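Local coordinates for protein Rubredoxin\:oxygen oxidoreductase (Desulfovibrio gigas, PDB 1E5D) that reduces dioxygen to two water molecules in a four-electron reaction, using a diiron centre in a metallo-beta-lactamase domain and FMN in a flavodoxin domain, at residues Asp42-Leu47 with Gln96-Phe101; Gly133-Thr138 with Ala156-Leu161; Val152-Asp157 with Val217-Ile222. One frame throughout, in Å; residues are numbered along the deposited sequence.

Interaction 1 of 3, residues Asp42-Leu47 with Gln96-Phe101; sequences DEKTTL and QPEKIF
Lys44 and Glu98 reach for each other across the beginning of a beta-strand and join in a salt bridge at the surface of the metallo-beta-lactamase domain. Residues 42-47 lead into strand 46-48 and residues 96-101 into strand 99-103. These two strands are not neighbours: strand 74-77 lies between them in the same mixed sheet, so only long side chains can span the gap. The nearest CA atoms, those of Lys44 and Glu98, are 9.5 Å apart, a distance suited to a lysine and a glutamate. Glu98 sets its CG anti to the backbone N (chi1 151°) and runs on extended, carrying its carboxylate toward Lys44, whereas the lysine chain is bent and meets it at about a right angle. Lys44 NZ donates to Glu98 OE1 at 3.0 Å, arriving from above the carboxylate plane, 47° out of it. The other oxygen, Glu98 OE2, stays 3.6 Å from Lys44 NZ, so the ammonium grips the carboxylate by one oxygen. That ammonium has a second partner in the hydroxyl of Tyr74, a residue of the intervening strand, and the ring of Tyr74 also makes an edge-to-face contact with Phe101. Tyr74 thus touches both segments.

The turn before strand 46-48 is held by polar groups of its own and of its neighbours. Lys134 N donates to Asp42 OD1 and Arg135 N to Asp42 OD2, and Thr45 N is bound to the carboxylate of Asp73. Threonine suits its place because its short hydroxyl can fold back on the turn: Thr45 OG1 donates to Asp42 O at 3.0 Å, tilted 26° from the plane of that carbonyl.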
ATOM      1  N   ASP A  42     -38.092   8.402 -28.477  1.00 26.99           N
ATOM      2  CA  ASP A  42     -38.814   7.661 -29.498  1.00 36.37           C
ATOM      3  C   ASP A  42     -40.255   7.416 -29.026  1.00 44.50           C
ATOM      4  O   ASP A  42     -40.689   7.961 -28.005  1.00 50.94           O
ATOM      5  CB  ASP A  42     -38.142   6.339 -29.842  1.00 39.90           C
ATOM      6  CG  ASP A  42     -38.367   5.890 -31.270  1.00 46.16           C
ATOM      7  OD1 ASP A  42     -39.301   6.394 -31.928  1.00 58.93           O
ATOM      8  OD2 ASP A  42     -37.616   5.020 -31.754  1.00 44.83           O
ATOM      9  N   GLU A  43     -40.996   6.599 -29.770  1.00 46.70           N
ATOM     10  CA  GLU A  43     -42.361   6.275 -29.338  1.00 50.31           C
ATOM     11  C   GLU A  43     -42.235   5.555 -27.993  1.00 44.13           C
ATOM     12  O   GLU A  43     -42.849   5.919 -26.999  1.00 48.24           O
ATOM     13  CB  GLU A  43     -43.111   5.453 -30.370  1.00 71.21           C
ATOM     14  CG  GLU A  43     -42.662   5.594 -31.809  1.00 92.62           C
ATOM     15  CD  GLU A  43     -42.531   7.017 -32.310  1.00111.59           C
ATOM     16  OE1 GLU A  43     -43.292   7.895 -31.850  1.00137.11           O
ATOM     17  OE2 GLU A  43     -41.657   7.272 -33.171  1.00129.35           O
ATOM     18  N   LYS A  44     -41.389   4.534 -28.023  1.00 34.87           N
ATOM     19  CA  LYS A  44     -40.847   3.912 -26.827  1.00 34.74           C
ATOM     20  C   LYS A  44     -39.660   4.753 -26.355  1.00 32.35           C
ATOM     21  O   LYS A  44     -38.576   4.697 -26.940  1.00 33.29           O
ATOM     22  CB  LYS A  44     -40.450   2.474 -27.128  1.00 41.56           C
ATOM     23  CG  LYS A  44     -41.494   1.414 -26.860  1.00 50.76           C
ATOM     24  CD  LYS A  44     -42.905   1.944 -26.740  1.00 57.84           C
ATOM     25  CE  LYS A  44     -43.758   1.125 -25.790  1.00 58.00           C
ATOM     26  NZ  LYS A  44     -43.374  -0.312 -25.783  1.00 60.24           N
ATOM     27  N   THR A  45     -39.858   5.568 -25.321  1.00 27.22           N
ATOM     28  CA  THR A  45     -38.762   6.436 -24.894  1.00 31.50           C
ATOM     29  C   THR A  45     -37.824   5.701 -23.942  1.00 30.77           C
ATOM     30  O   THR A  45     -38.247   5.099 -22.956  1.00 26.74           O
ATOM     31  CB  THR A  45     -39.263   7.729 -24.232  1.00 32.57           C
ATOM     32  OG1 THR A  45     -39.833   8.581 -25.231  1.00 41.46           O
ATOM     33  CG2 THR A  45     -38.087   8.478 -23.621  1.00 38.25           C
ATOM     34  N   THR A  46     -36.526   5.754 -24.258  1.00 23.21           N
ATOM     35  CA  THR A  46     -35.576   4.899 -23.565  1.00 24.18           C
ATOM     36  C   THR A  46     -34.423   5.634 -22.895  1.00 24.80           C
ATOM     37  O   THR A  46     -33.838   6.582 -23.410  1.00 28.60           O
ATOM     38  CB  THR A  46     -34.971   3.867 -24.545  1.00 23.62           C
ATOM     39  OG1 THR A  46     -36.027   3.095 -25.114  1.00 28.68           O
ATOM     40  CG2 THR A  46     -34.066   2.913 -23.790  1.00 23.61           C
ATOM     41  N   LEU A  47     -34.111   5.136 -21.708  1.00 21.67           N
ATOM     42  CA  LEU A  47     -32.991   5.565 -20.888  1.00 17.14           C
ATOM     43  C   LEU A  47     -31.895   4.510 -20.913  1.00 20.57           C
ATOM     44  O   LEU A  47     -32.120   3.349 -20.542  1.00 20.92           O
ATOM     45  CB  LEU A  47     -33.483   5.797 -19.469  1.00 19.81           C
ATOM     46  CG  LEU A  47     -32.764   6.825 -18.606  1.00 25.53           C
ATOM     47  CD1 LEU A  47     -32.276   6.144 -17.343  1.00  8.50           C
ATOM     48  CD2 LEU A  47     -31.619   7.479 -19.353  1.00 17.51           C
ATOM     49  N   GLN A  96     -41.520   3.801 -13.645  1.00 35.03           N
ATOM     50  CA  GLN A  96     -42.434   2.671 -13.778  1.00 35.60           C
ATOM     51  C   GLN A  96     -42.276   2.101 -15.184  1.00 34.10           C
ATOM     52  O   GLN A  96     -43.194   2.074 -15.998  1.00 42.70           O
ATOM     53  CB  GLN A  96     -43.875   3.077 -13.507  1.00 43.20           C
ATOM     54  CG  GLN A  96     -44.119   3.935 -12.283  1.00 54.22           C
ATOM     55  CD  GLN A  96     -45.170   5.013 -12.478  1.00 59.93           C
ATOM     56  OE1 GLN A  96     -46.371   4.783 -12.308  1.00 43.99           O
ATOM     57  NE2 GLN A  96     -44.727   6.217 -12.833  1.00 61.71           N
ATOM     58  N   PRO A  97     -41.065   1.667 -15.503  1.00 34.68           N
ATOM     59  CA  PRO A  97     -40.782   1.308 -16.895  1.00 26.79           C
ATOM     60  C   PRO A  97     -41.512   0.041 -17.300  1.00 26.99           C
ATOM     61  O   PRO A  97     -41.763  -0.855 -16.498  1.00 31.92           O
ATOM     62  CB  PRO A  97     -39.273   1.060 -16.887  1.00 21.97           C
ATOM     63  CG  PRO A  97     -38.983   0.646 -15.481  1.00 23.65           C
ATOM     64  CD  PRO A  97     -39.909   1.467 -14.617  1.00 30.56           C
ATOM     65  N   GLU A  98     -41.847  -0.043 -18.579  1.00 30.50           N
ATOM     66  CA  GLU A  98     -42.490  -1.260 -19.078  1.00 29.71           C
ATOM     67  C   GLU A  98     -41.463  -2.378 -19.148  1.00 31.89           C
ATOM     68  O   GLU A  98     -41.712  -3.545 -18.870  1.00 40.35           O
ATOM     69  CB  GLU A  98     -43.117  -0.962 -20.429  1.00 33.54           C
ATOM     70  CG  GLU A  98     -43.201  -2.141 -21.381  1.00 43.90           C
ATOM     71  CD  GLU A  98     -43.990  -1.772 -22.624  1.00 52.01           C
ATOM     72  OE1 GLU A  98     -44.178  -0.560 -22.866  1.00 46.62           O
ATOM     73  OE2 GLU A  98     -44.412  -2.698 -23.343  1.00 77.98           O
ATOM     74  N   LYS A  99     -40.239  -1.999 -19.530  1.00 30.36           N
ATOM     75  CA  LYS A  99     -39.238  -3.053 -19.652  1.00 31.03           C
ATOM     76  C   LYS A  99     -37.840  -2.574 -19.297  1.00 27.81           C
ATOM     77  O   LYS A  99     -37.385  -1.475 -19.583  1.00 34.52           O
ATOM     78  CB  LYS A  99     -39.254  -3.619 -21.078  1.00 38.94           C
ATOM     79  CG  LYS A  99     -40.069  -4.892 -21.214  1.00 40.57           C
ATOM     80  CD  LYS A  99     -40.722  -4.993 -22.580  1.00 50.30           C
ATOM     81  CE  LYS A  99     -40.934  -6.450 -22.967  1.00 62.54           C
ATOM     82  NZ  LYS A  99     -40.739  -7.354 -21.795  1.00 82.46           N
ATOM     83  N   ILE A 100     -37.141  -3.491 -18.636  1.00 25.66           N
ATOM     84  CA  ILE A 100     -35.747  -3.281 -18.305  1.00 20.82           C
ATOM     85  C   ILE A 100     -34.910  -4.216 -19.169  1.00 18.19           C
ATOM     86  O   ILE A 100     -35.042  -5.432 -19.004  1.00 23.39           O
ATOM     87  CB  ILE A 100     -35.440  -3.565 -16.829  1.00 21.96           C
ATOM     88  CG1 ILE A 100     -36.200  -2.671 -15.848  1.00 21.77           C
ATOM     89  CG2 ILE A 100     -33.938  -3.476 -16.586  1.00 19.64           C
ATOM     90  CD1 ILE A 100     -36.091  -3.102 -14.402  1.00 38.43           C
ATOM     91  N   PHE A 101     -34.105  -3.642 -20.050  1.00 19.68           N
ATOM     92  CA  PHE A 101     -33.245  -4.459 -20.897  1.00 27.74           C
ATOM     93  C   PHE A 101     -31.828  -4.579 -20.343  1.00 28.53           C
ATOM     94  O   PHE A 101     -31.197  -3.565 -20.050  1.00 38.88           O
ATOM     95  CB  PHE A 101     -33.200  -3.886 -22.317  1.00 30.29           C
ATOM     96  CG  PHE A 101     -34.568  -3.957 -22.986  1.00 29.41           C
ATOM     97  CD1 PHE A 101     -34.988  -5.128 -23.585  1.00 26.55           C
ATOM     98  CD2 PHE A 101     -35.400  -2.852 -22.989  1.00 29.06           C
ATOM     99  CE1 PHE A 101     -36.227  -5.197 -24.185  1.00 19.83           C
ATOM    100  CE2 PHE A 101     -36.635  -2.910 -23.596  1.00 26.89           C
ATOM    101  CZ  PHE A 101     -37.040  -4.084 -24.193  1.00 21.41           C
TER

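Interaction 2 of 3, residues Gly133-Thr138 with Ala156-Leu161; sequences GKRTVT and ADEKVL
Arg135 NH1 and Glu158 OE2 meet at 2.9 Å in a salt bridge that ties the approach to strand 136-141 to the turn between strands 151-155 and 160-164. Both side chains start with CG anti to the carbonyl carbon, and each then bends: Glu158 at chi2 (93°), which swings its carboxylate across the arginine, and Arg135 at chi3, which turns its guanidinium back to present NH1. The chains cross at about a right angle, with OE2 at the guanidinium edge but 20° out of its plane. Arginine suits the place because its several N-H groups can serve different partners: while NH1 binds Glu158, NH2 bonds to Glu41 O. Lys134, bent at chi3 and chi4, brings NZ over one guanidinium face and within 3.9 Å of Glu158 OE2, a long second salt bridge. Phe10 packs against both Arg135 and Glu158.

Further along, a water accepts from Ala156 N, donates to Thr136 O and bonds to Thr138 OG1, bridging the strands where direct pairing ends. The turn itself closes with a G1 beta bulge, Lys159 and Val160 both facing Phe155; Lys159 has the positive phi (59°) expected at the bulge's first position.

With Arg135 bonded and Lys134 more distant, Glu158 is probably held ionised and offsets part of the positive charge at the partly exposed ends of interior strands.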
ATOM      1  N   GLY A 133     -39.552   2.480 -31.782  1.00 36.25           N
ATOM      2  CA  GLY A 133     -40.508   3.218 -32.575  1.00 32.97           C
ATOM      3  C   GLY A 133     -39.896   3.566 -33.924  1.00 33.60           C
ATOM      4  O   GLY A 133     -39.659   2.696 -34.763  1.00 30.59           O
ATOM      5  N   LYS A 134     -39.608   4.849 -34.137  1.00 33.31           N
ATOM      6  CA  LYS A 134     -38.924   5.228 -35.375  1.00 29.98           C
ATOM      7  C   LYS A 134     -37.503   4.685 -35.382  1.00 35.53           C
ATOM      8  O   LYS A 134     -36.977   4.254 -36.413  1.00 47.97           O
ATOM      9  CB  LYS A 134     -38.949   6.747 -35.554  1.00 29.40           C
ATOM     10  CG  LYS A 134     -37.571   7.382 -35.591  1.00 36.76           C
ATOM     11  CD  LYS A 134     -37.624   8.897 -35.538  1.00 48.13           C
ATOM     12  CE  LYS A 134     -36.865   9.528 -36.693  1.00 57.97           C
ATOM     13  NZ  LYS A 134     -35.387   9.461 -36.518  1.00 74.09           N
ATOM     14  N   ARG A 135     -36.817   4.675 -34.233  1.00 35.79           N
ATOM     15  CA  ARG A 135     -35.444   4.158 -34.270  1.00 30.09           C
ATOM     16  C   ARG A 135     -35.414   2.685 -33.916  1.00 33.20           C
ATOM     17  O   ARG A 135     -36.348   2.167 -33.308  1.00 32.83           O
ATOM     18  CB  ARG A 135     -34.541   4.954 -33.322  1.00 25.81           C
ATOM     19  CG  ARG A 135     -34.250   6.349 -33.846  1.00 30.54           C
ATOM     20  CD  ARG A 135     -33.614   7.270 -32.830  1.00 29.88           C
ATOM     21  NE  ARG A 135     -34.513   8.334 -32.379  1.00 33.36           N
ATOM     22  CZ  ARG A 135     -34.324   9.612 -32.696  1.00 41.41           C
ATOM     23  NH1 ARG A 135     -33.281   9.932 -33.456  1.00 65.01           N
ATOM     24  NH2 ARG A 135     -35.143  10.565 -32.280  1.00 39.07           N
ATOM     25  N   THR A 136     -34.333   2.001 -34.281  1.00 37.49           N
ATOM     26  CA  THR A 136     -34.160   0.626 -33.792  1.00 41.70           C
ATOM     27  C   THR A 136     -32.728   0.431 -33.305  1.00 40.37           C
ATOM     28  O   THR A 136     -31.746   0.714 -33.992  1.00 38.17           O
ATOM     29  CB  THR A 136     -34.585  -0.409 -34.847  1.00 45.15           C
ATOM     30  OG1 THR A 136     -33.527  -1.331 -35.118  1.00 43.82           O
ATOM     31  CG2 THR A 136     -34.920   0.276 -36.169  1.00 67.79           C
ATOM     32  N   VAL A 137     -32.584  -0.043 -32.067  1.00 33.76           N
ATOM     33  CA  VAL A 137     -31.252  -0.178 -31.479  1.00 26.04           C
ATOM     34  C   VAL A 137     -30.772  -1.616 -31.543  1.00 27.42           C
ATOM     35  O   VAL A 137     -31.571  -2.555 -31.495  1.00 30.76           O
ATOM     36  CB  VAL A 137     -31.242   0.331 -30.025  1.00 18.72           C
ATOM     37  CG1 VAL A 137     -32.282  -0.396 -29.190  1.00 15.35           C
ATOM     38  CG2 VAL A 137     -29.855   0.176 -29.422  1.00 25.22           C
ATOM     39  N   THR A 138     -29.457  -1.804 -31.654  1.00 27.39           N
ATOM     40  CA  THR A 138     -28.909  -3.160 -31.713  1.00 27.60           C
ATOM     41  C   THR A 138     -27.931  -3.427 -30.577  1.00 28.16           C
ATOM     42  O   THR A 138     -27.077  -2.598 -30.256  1.00 30.89           O
ATOM     43  CB  THR A 138     -28.223  -3.389 -33.069  1.00 33.14           C
ATOM     44  OG1 THR A 138     -29.218  -3.268 -34.095  1.00 39.34           O
ATOM     45  CG2 THR A 138     -27.647  -4.792 -33.148  1.00 29.55           C
ATOM     46  N   ALA A 156     -27.469   1.987 -35.597  1.00 25.89           N
ATOM     47  CA  ALA A 156     -26.853   1.854 -36.913  1.00 31.02           C
ATOM     48  C   ALA A 156     -27.186   3.042 -37.799  1.00 32.33           C
ATOM     49  O   ALA A 156     -26.333   3.615 -38.478  1.00 41.87           O
ATOM     50  CB  ALA A 156     -27.289   0.555 -37.576  1.00 15.10           C
ATOM     51  N   ASP A 157     -28.453   3.454 -37.809  1.00 39.87           N
ATOM     52  CA  ASP A 157     -28.764   4.608 -38.661  1.00 49.88           C
ATOM     53  C   ASP A 157     -28.138   5.881 -38.119  1.00 42.94           C
ATOM     54  O   ASP A 157     -27.460   6.592 -38.861  1.00 48.27           O
ATOM     55  CB  ASP A 157     -30.282   4.720 -38.823  1.00 63.57           C
ATOM     56  CG  ASP A 157     -30.791   3.583 -39.702  1.00 79.36           C
ATOM     57  OD1 ASP A 157     -30.372   3.513 -40.879  1.00 86.00           O
ATOM     58  OD2 ASP A 157     -31.593   2.769 -39.198  1.00114.15           O
ATOM     59  N   GLU A 158     -28.332   6.191 -36.841  1.00 38.80           N
ATOM     60  CA  GLU A 158     -27.740   7.396 -36.275  1.00 31.71           C
ATOM     61  C   GLU A 158     -26.234   7.267 -36.075  1.00 30.51           C
ATOM     62  O   GLU A 158     -25.569   8.277 -35.832  1.00 31.71           O
ATOM     63  CB  GLU A 158     -28.400   7.737 -34.937  1.00 30.00           C
ATOM     64  CG  GLU A 158     -29.722   8.471 -35.124  1.00 37.75           C
ATOM     65  CD  GLU A 158     -30.900   7.514 -35.136  1.00 43.56           C
ATOM     66  OE1 GLU A 158     -30.678   6.285 -35.089  1.00 36.27           O
ATOM     67  OE2 GLU A 158     -32.045   8.013 -35.194  1.00 68.28           O
ATOM     68  N   LYS A 159     -25.726   6.046 -36.175  1.00 29.74           N
ATOM     69  CA  LYS A 159     -24.300   5.783 -36.003  1.00 40.03           C
ATOM     70  C   LYS A 159     -23.834   6.243 -34.622  1.00 34.21           C
ATOM     71  O   LYS A 159     -22.817   6.906 -34.466  1.00 35.06           O
ATOM     72  CB  LYS A 159     -23.487   6.452 -37.114  1.00 44.96           C
ATOM     73  CG  LYS A 159     -23.728   5.804 -38.474  1.00 48.61           C
ATOM     74  CD  LYS A 159     -22.625   6.148 -39.458  1.00 61.16           C
ATOM     75  CE  LYS A 159     -23.189   6.767 -40.728  1.00 66.18           C
ATOM     76  NZ  LYS A 159     -22.635   8.130 -40.964  1.00 61.93           N
ATOM     77  N   VAL A 160     -24.640   5.864 -33.640  1.00 27.10           N
ATOM     78  CA  VAL A 160     -24.443   6.166 -32.239  1.00 25.64           C
ATOM     79  C   VAL A 160     -24.128   4.889 -31.465  1.00 18.93           C
ATOM     80  O   VAL A 160     -24.967   3.999 -31.360  1.00 27.63           O
ATOM     81  CB  VAL A 160     -25.672   6.816 -31.576  1.00 33.08           C
ATOM     82  CG1 VAL A 160     -25.314   7.284 -30.171  1.00 33.04           C
ATOM     83  CG2 VAL A 160     -26.205   7.960 -32.426  1.00 30.38           C
ATOM     84  N   LEU A 161     -22.911   4.828 -30.948  1.00 19.92           N
ATOM     85  CA  LEU A 161     -22.508   3.721 -30.093  1.00 18.18           C
ATOM     86  C   LEU A 161     -22.515   4.180 -28.634  1.00 17.33           C
ATOM     87  O   LEU A 161     -21.763   5.085 -28.268  1.00 22.21           O
ATOM     88  CB  LEU A 161     -21.133   3.202 -30.485  1.00 17.87           C
ATOM     89  CG  LEU A 161     -20.628   1.995 -29.697  1.00 19.94           C
ATOM     90  CD1 LEU A 161     -21.496   0.770 -29.947  1.00 15.67           C
ATOM     91  CD2 LEU A 161     -19.168   1.726 -30.044  1.00 17.64           C
TER
HETATM   92  O   HOH W   1     -29.389  -0.576 -35.147  1.00 41.23           O

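Interaction 3 of 3, residues Val152-Asp157 with Val217-Ile222; sequences VSWFAD and VAPEFI
Val217 lays its CG1 methyl over the indole of Trp154, 3.7 Å from the centroid of the six-membered ring and only 7° off the ring normal, a nearly upright CH-pi contact within the metallo-beta-lactamase domain. Trp154, near the end of strand 151-155, has its CG anti to the backbone N (chi1 -179°), which sends the large ring out toward the segment 217-222. A beta-branched valine suits the other side, because its two methyls spread over the bicycle: while CG1 covers the benzo ring, Val217 CG2 lies 4.1 Å from Trp154 NE1, over the pyrrole part.

The tight packing goes on round the rim of the ring. Trp154 CH2 approaches Pro219 CA to 3.6 Å near the ring plane, and Trp154 CZ3 meets Pro219 CB at 3.9 Å, the rigid apolar pyrrolidine offering a flank that needs no polar partner. Between Val217 and Pro219 the backbone passes the ring obliquely, with Ala218 N 3.8 Å from Trp154 CZ2. On the face opposite Val217 the CA of Ala156, from the turn that follows the strand, lies near the rim of the indole. No hydrogen bond crosses the contact.

The solvent side is looser. The methyl of Ala218 points away from the tryptophan, and Ala156 is exposed although its CA borders the indole. Phe221 turns its ring away from Trp154.

Within the sheet, strand 160-164 lies between 151-155 and 221-224, and Trp154 also touches its Leu161, as well as Tyr140 of strand 136-141. Val217 follows helix 202-214, while Pro219 and Ile222 pack on Cys236 of helix 233-248.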
ATOM      1  N   VAL A 152     -22.904  -3.400 -25.288  1.00 25.22           N
ATOM      2  CA  VAL A 152     -22.996  -2.023 -25.781  1.00 20.18           C
ATOM      3  C   VAL A 152     -24.204  -1.879 -26.694  1.00 27.78           C
ATOM      4  O   VAL A 152     -24.783  -2.881 -27.123  1.00 32.65           O
ATOM      5  CB  VAL A 152     -21.699  -1.611 -26.492  1.00 23.01           C
ATOM      6  CG1 VAL A 152     -20.498  -1.907 -25.596  1.00 15.85           C
ATOM      7  CG2 VAL A 152     -21.551  -2.332 -27.824  1.00 20.61           C
ATOM      8  N   SER A 153     -24.594  -0.639 -26.989  1.00 23.86           N
ATOM      9  CA  SER A 153     -25.795  -0.413 -27.785  1.00 14.21           C
ATOM     10  C   SER A 153     -25.487   0.405 -29.030  1.00 14.18           C
ATOM     11  O   SER A 153     -24.822   1.428 -28.970  1.00 24.74           O
ATOM     12  CB  SER A 153     -26.884   0.298 -26.981  1.00 12.76           C
ATOM     13  OG  SER A 153     -27.522  -0.622 -26.115  1.00 23.44           O
ATOM     14  N   TRP A 154     -26.001  -0.094 -30.142  1.00 16.50           N
ATOM     15  CA  TRP A 154     -25.721   0.494 -31.439  1.00 22.91           C
ATOM     16  C   TRP A 154     -26.987   1.002 -32.122  1.00 23.60           C
ATOM     17  O   TRP A 154     -27.961   0.267 -32.280  1.00 22.09           O
ATOM     18  CB  TRP A 154     -25.057  -0.555 -32.326  1.00 28.48           C
ATOM     19  CG  TRP A 154     -24.668  -0.103 -33.695  1.00 31.53           C
ATOM     20  CD1 TRP A 154     -24.967  -0.716 -34.881  1.00 26.85           C
ATOM     21  CD2 TRP A 154     -23.903   1.064 -34.025  1.00 32.42           C
ATOM     22  NE1 TRP A 154     -24.437  -0.001 -35.926  1.00 28.57           N
ATOM     23  CE2 TRP A 154     -23.779   1.095 -35.429  1.00 32.29           C
ATOM     24  CE3 TRP A 154     -23.313   2.084 -33.271  1.00 37.16           C
ATOM     25  CZ2 TRP A 154     -23.084   2.109 -36.087  1.00 35.99           C
ATOM     26  CZ3 TRP A 154     -22.625   3.090 -33.929  1.00 40.69           C
ATOM     27  CH2 TRP A 154     -22.516   3.096 -35.328  1.00 39.36           C
ATOM     28  N   PHE A 155     -26.921   2.262 -32.506  1.00 23.74           N
ATOM     29  CA  PHE A 155     -27.862   2.909 -33.409  1.00 21.38           C
ATOM     30  C   PHE A 155     -27.191   2.996 -34.783  1.00 22.08           C
ATOM     31  O   PHE A 155     -26.433   3.926 -35.058  1.00 17.88           O
ATOM     32  CB  PHE A 155     -28.282   4.281 -32.891  1.00 24.88           C
ATOM     33  CG  PHE A 155     -29.292   4.182 -31.752  1.00 31.71           C
ATOM     34  CD1 PHE A 155     -30.649   4.080 -32.004  1.00 32.48           C
ATOM     35  CD2 PHE A 155     -28.864   4.186 -30.435  1.00 34.59           C
ATOM     36  CE1 PHE A 155     -31.570   3.975 -30.983  1.00 29.21           C
ATOM     37  CE2 PHE A 155     -29.779   4.086 -29.403  1.00 33.30           C
ATOM     38  CZ  PHE A 155     -31.130   3.974 -29.676  1.00 31.92           C
ATOM     39  N   ALA A 156     -27.469   1.987 -35.597  1.00 25.89           N
ATOM     40  CA  ALA A 156     -26.853   1.854 -36.913  1.00 31.02           C
ATOM     41  C   ALA A 156     -27.186   3.042 -37.799  1.00 32.33           C
ATOM     42  O   ALA A 156     -26.333   3.615 -38.478  1.00 41.87           O
ATOM     43  CB  ALA A 156     -27.289   0.555 -37.576  1.00 15.10           C
ATOM     44  N   ASP A 157     -28.453   3.454 -37.809  1.00 39.87           N
ATOM     45  CA  ASP A 157     -28.764   4.608 -38.661  1.00 49.88           C
ATOM     46  C   ASP A 157     -28.138   5.881 -38.119  1.00 42.94           C
ATOM     47  O   ASP A 157     -27.460   6.592 -38.861  1.00 48.27           O
ATOM     48  CB  ASP A 157     -30.282   4.720 -38.823  1.00 63.57           C
ATOM     49  CG  ASP A 157     -30.791   3.583 -39.702  1.00 79.36           C
ATOM     50  OD1 ASP A 157     -30.372   3.513 -40.879  1.00 86.00           O
ATOM     51  OD2 ASP A 157     -31.593   2.769 -39.198  1.00114.15           O
ATOM     52  N   VAL A 217     -20.145  -1.480 -37.393  1.00 31.47           N
ATOM     53  CA  VAL A 217     -20.140  -0.389 -36.417  1.00 27.00           C
ATOM     54  C   VAL A 217     -19.035   0.616 -36.712  1.00 25.37           C
ATOM     55  O   VAL A 217     -17.866   0.382 -36.415  1.00 39.82           O
ATOM     56  CB  VAL A 217     -20.010  -0.950 -34.991  1.00 27.66           C
ATOM     57  CG1 VAL A 217     -20.095   0.165 -33.969  1.00 24.28           C
ATOM     58  CG2 VAL A 217     -21.090  -1.999 -34.761  1.00 29.52           C
ATOM     59  N   ALA A 218     -19.452   1.734 -37.291  1.00 22.87           N
ATOM     60  CA  ALA A 218     -18.604   2.876 -37.603  1.00 22.39           C
ATOM     61  C   ALA A 218     -19.267   4.165 -37.114  1.00 27.34           C
ATOM     62  O   ALA A 218     -19.937   4.876 -37.855  1.00 41.12           O
ATOM     63  CB  ALA A 218     -18.307   2.975 -39.085  1.00 18.50           C
ATOM     64  N   PRO A 219     -19.054   4.436 -35.834  1.00 35.04           N
ATOM     65  CA  PRO A 219     -19.783   5.486 -35.128  1.00 32.90           C
ATOM     66  C   PRO A 219     -19.405   6.905 -35.548  1.00 29.22           C
ATOM     67  O   PRO A 219     -18.284   7.173 -35.968  1.00 32.92           O
ATOM     68  CB  PRO A 219     -19.374   5.270 -33.664  1.00 32.87           C
ATOM     69  CG  PRO A 219     -18.768   3.904 -33.618  1.00 36.39           C
ATOM     70  CD  PRO A 219     -18.090   3.740 -34.954  1.00 35.72           C
ATOM     71  N   GLU A 220     -20.384   7.786 -35.397  1.00 27.39           N
ATOM     72  CA  GLU A 220     -20.239   9.226 -35.516  1.00 28.21           C
ATOM     73  C   GLU A 220     -20.173   9.828 -34.110  1.00 24.55           C
ATOM     74  O   GLU A 220     -19.653  10.911 -33.895  1.00 20.22           O
ATOM     75  CB  GLU A 220     -21.382   9.846 -36.312  1.00 32.59           C
ATOM     76  CG  GLU A 220     -20.919  10.572 -37.567  1.00 44.28           C
ATOM     77  CD  GLU A 220     -21.462   9.967 -38.845  1.00 55.41           C
ATOM     78  OE1 GLU A 220     -22.569  10.371 -39.264  1.00 79.25           O
ATOM     79  OE2 GLU A 220     -20.797   9.096 -39.445  1.00 68.48           O
ATOM     80  N   PHE A 221     -20.710   9.067 -33.171  1.00 16.89           N
ATOM     81  CA  PHE A 221     -20.744   9.360 -31.762  1.00 19.04           C
ATOM     82  C   PHE A 221     -20.461   8.136 -30.902  1.00 26.81           C
ATOM     83  O   PHE A 221     -21.161   7.122 -31.020  1.00 22.84           O
ATOM     84  CB  PHE A 221     -22.140   9.855 -31.380  1.00 19.37           C
ATOM     85  CG  PHE A 221     -22.458  11.250 -31.870  1.00 21.73           C
ATOM     86  CD1 PHE A 221     -22.016  12.347 -31.151  1.00 23.93           C
ATOM     87  CD2 PHE A 221     -23.190  11.433 -33.031  1.00 22.59           C
ATOM     88  CE1 PHE A 221     -22.314  13.623 -31.594  1.00 27.70           C
ATOM     89  CE2 PHE A 221     -23.497  12.707 -33.473  1.00 22.79           C
ATOM     90  CZ  PHE A 221     -23.055  13.800 -32.750  1.00 24.20           C
ATOM     91  N   ILE A 222     -19.461   8.224 -30.025  1.00 21.31           N
ATOM     92  CA  ILE A 222     -19.352   7.171 -29.014  1.00 18.98           C
ATOM     93  C   ILE A 222     -19.684   7.761 -27.641  1.00 15.32           C
ATOM     94  O   ILE A 222     -19.112   8.776 -27.270  1.00 15.43           O
ATOM     95  CB  ILE A 222     -17.981   6.493 -28.951  1.00 18.25           C
ATOM     96  CG1 ILE A 222     -17.676   5.687 -30.211  1.00 14.03           C
ATOM     97  CG2 ILE A 222     -17.886   5.650 -27.685  1.00 15.04           C
ATOM     98  CD1 ILE A 222     -16.207   5.427 -30.458  1.00 22.14           C
TER

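Interaction 1 belongs to one sheet of the metallo-beta-lactamase sandwich, interactions 2 and 3 to the other. Their centres lie 15 Å (1 and 2), 19 Å (1 and 3) and 7 Å (2 and 3) apart. Asp42 joins interactions 1 and 2: its OD2 lies 2.6 Å from Arg135 N and its OD1 2.7 Å from Lys134 N, both probable hydrogen bonds. Interactions 2 and 3 share Ala156 and Asp157 and are tied by a salt bridge from Lys159 NZ to Glu220 OE2 (2.6 Å). All three are away from the diiron site; strands 160-164 and 221-224 start near interactions 2 and 3 and lead toward the iron ligands Asp165 and His226.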